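PDB 1YYV: putative transcriptional regulator from Salmonella typhimurium, which is of unknown function but probably binds DNA and regulates transcription, as an HxlR-like helix-turn-helix protein. Local coordinates for residues G77-V82 / V91-T96. Sequence-based numbering, arbitrary orientation.
Sequences GFLNRV and VEYSLT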
loop_
_atom_site.group_PDB
_atom_site.type_symbol
_atom_site.label_atom_id
_atom_site.label_comp_id
_atom_site.label_asym_id
_atom_site.label_seq_id
_atom_site.Cartn_x
_atom_site.Cartn_y
_atom_site.Cartn_z
ATOM N N GLY A 77 -0.943 -11.010 12.097
ATOM C CA GLY A 77 -0.443 -12.372 11.931
ATOM C C GLY A 77 0.777 -12.456 11.034
ATOM O O GLY A 77 1.121 -13.556 10.545
ATOM N N PHE A 78 1.436 -11.309 10.825
ATOM C CA PHE A 78 2.533 -11.231 9.885
ATOM C C PHE A 78 3.896 -11.350 10.575
ATOM O O PHE A 78 4.912 -11.606 9.904
ATOM C CB PHE A 78 2.472 -9.925 9.069
ATOM C CG PHE A 78 1.168 -9.714 8.316
ATOM C CD1 PHE A 78 0.561 -10.763 7.601
ATOM C CD2 PHE A 78 0.568 -8.467 8.297
ATOM C CE1 PHE A 78 -0.613 -10.566 6.898
ATOM C CE2 PHE A 78 -0.605 -8.253 7.590
ATOM C CZ PHE A 78 -1.204 -9.301 6.897
ATOM N N LEU A 79 3.943 -11.123 11.889
ATOM C CA LEU A 79 5.227 -11.156 12.597
ATOM C C LEU A 79 5.221 -12.077 13.793
ATOM O O LEU A 79 4.213 -12.220 14.489
ATOM C CB LEU A 79 5.698 -9.771 13.077
ATOM C CG LEU A 79 5.556 -8.570 12.171
ATOM C CD1 LEU A 79 5.920 -7.350 12.942
ATOM C CD2 LEU A 79 6.374 -8.694 10.864
ATOM N N ASN A 80 6.368 -12.711 13.986
ATOM C CA ASN A 80 6.733 -13.298 15.281
ATOM C C ASN A 80 7.482 -12.284 16.137
ATOM O O ASN A 80 8.402 -11.616 15.666
ATOM C CB ASN A 80 7.517 -14.587 15.085
ATOM C CG ASN A 80 6.647 -15.672 14.505
ATOM O OD1 ASN A 80 7.008 -16.305 13.507
ATOM N ND2 ASN A 80 5.449 -15.868 15.102
ATOM N N ARG A 81 7.021 -12.125 17.372
ATOM C CA ARG A 81 7.732 -11.299 18.322
ATOM C C ARG A 81 8.254 -12.096 19.528
ATOM O O ARG A 81 7.476 -12.660 20.313
ATOM C CB ARG A 81 6.875 -10.121 18.773
ATOM C CG ARG A 81 7.583 -9.272 19.827
ATOM C CD ARG A 81 6.601 -8.415 20.546
ATOM N NE ARG A 81 5.638 -9.256 21.238
ATOM C CZ ARG A 81 4.745 -8.812 22.121
ATOM N NH1 ARG A 81 4.682 -7.506 22.440
ATOM N NH2 ARG A 81 3.914 -9.681 22.695
ATOM N N VAL A 82 9.574 -12.139 19.671
ATOM C CA VAL A 82 10.200 -12.879 20.781
ATOM C C VAL A 82 10.948 -11.945 21.730
ATOM O O VAL A 82 11.840 -11.211 21.309
ATOM C CB VAL A 82 11.155 -13.986 20.281
ATOM C CG1 VAL A 82 11.621 -14.869 21.446
ATOM C CG2 VAL A 82 10.474 -14.841 19.216
ATOM N N VAL A 91 13.901 -7.195 21.975
ATOM C CA VAL A 91 12.787 -7.892 21.391
ATOM C C VAL A 91 13.156 -8.075 19.934
ATOM O O VAL A 91 13.629 -7.143 19.291
ATOM C CB VAL A 91 11.458 -7.121 21.598
ATOM C CG1 VAL A 91 11.535 -5.731 21.008
ATOM C CG2 VAL A 91 10.317 -7.902 21.053
ATOM N N GLU A 92 12.970 -9.290 19.439
ATOM C CA GLU A 92 13.233 -9.631 18.049
ATOM C C GLU A 92 11.973 -9.955 17.266
ATOM O O GLU A 92 11.032 -10.557 17.809
ATOM C CB GLU A 92 14.195 -10.825 17.975
ATOM C CG GLU A 92 15.623 -10.377 17.835
ATOM C CD GLU A 92 16.582 -11.373 18.360
ATOM O OE1 GLU A 92 16.431 -12.540 17.979
ATOM O OE2 GLU A 92 17.490 -10.989 19.169
ATOM N N TYR A 93 12.011 -9.575 15.981
ATOM C CA TYR A 93 10.908 -9.687 15.007
ATOM C C TYR A 93 11.333 -10.467 13.790
ATOM O O TYR A 93 12.387 -10.226 13.227
ATOM C CB TYR A 93 10.450 -8.275 14.541
ATOM C CG TYR A 93 9.939 -7.444 15.686
ATOM C CD1 TYR A 93 8.634 -7.601 16.143
ATOM C CD2 TYR A 93 10.772 -6.576 16.363
ATOM C CE1 TYR A 93 8.167 -6.883 17.237
ATOM C CE2 TYR A 93 10.318 -5.845 17.457
ATOM C CZ TYR A 93 9.012 -6.006 17.884
ATOM O OH TYR A 93 8.521 -5.295 18.951
ATOM N N SER A 94 10.482 -11.385 13.357
ATOM C CA SER A 94 10.616 -11.994 12.047
ATOM C C SER A 94 9.220 -12.190 11.438
ATOM O O SER A 94 8.198 -12.038 12.133
ATOM C CB SER A 94 11.337 -13.343 12.144
ATOM O OG SER A 94 10.685 -14.177 13.094
ATOM N N LEU A 95 9.202 -12.564 10.158
ATOM C CA LEU A 95 7.978 -12.856 9.428
ATOM C C LEU A 95 7.470 -14.275 9.668
ATOM O O LEU A 95 8.238 -15.235 9.680
ATOM C CB LEU A 95 8.180 -12.685 7.914
ATOM C CG LEU A 95 8.640 -11.339 7.391
ATOM C CD1 LEU A 95 9.193 -11.542 6.031
ATOM C CD2 LEU A 95 7.506 -10.312 7.394
ATOM N N THR A 96 6.163 -14.376 9.838
ATOM C CA THR A 96 5.474 -15.636 9.796
ATOM C C THR A 96 5.379 -16.072 8.320
ATOM O O THR A 96 5.678 -15.267 7.413
ATOM C CB THR A 96 4.085 -15.477 10.426
ATOM O OG1 THR A 96 3.311 -14.576 9.620
ATOM C CG2 THR A 96 4.208 -14.929 11.869
#
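Arg81 runs alongside Tyr93 on one face of a two-stranded antiparallel pairing. CG of Arg81 is anti to the backbone N (chi1 177°), and this lays the chain against the ring. Arg81 CB meets Tyr93 CE1 at 3.8 Å. Arg81 CG touches both Val91 CG2 and Tyr93 CE1, the latter at 3.6 Å. Arg81 CD still touches Val91 CG2 and passes Tyr93 OH at 4.0 Å. The chain then bends at chi3. NE makes a long, weak ion pair with Glu74 of helix 66-76, and the guanidinium plane is tilted well away from the ring plane. Nearer its CB, Tyr93 CD1 meets Leu79 CD1. These two side chains also pack on Leu70 of the same helix.

The strands form the beta hairpin, or wing, of a winged helix-turn-helix domain, the fold of the HxlR family. Two pairs of backbone hydrogen bonds join Asn80 with Ser94 and Val82 with Glu92. The bonds of the second pair are nearly straight. Side chains of these four residues lie on the face opposite Arg81 and Tyr93.

At the other end, Thr96 ties the end of one helix to the start of another. Gly77 closes helix 66-76 in a Schellman motif, and Thr96 OG1 donates to Gly77 O at 2.6 Å. The same OG1 caps helix 97-103 by accepting from Gly99 N. Thr96 N bonds to Phe78 O at 3.0 Å, reaching it from above the carbonyl plane. Thr96 CG2, the other branch, sits 3.5 Å from Asn80 OD1. Phe78 packs its side chain on Leu98 and Val102, and on Trp112 of the second subunit.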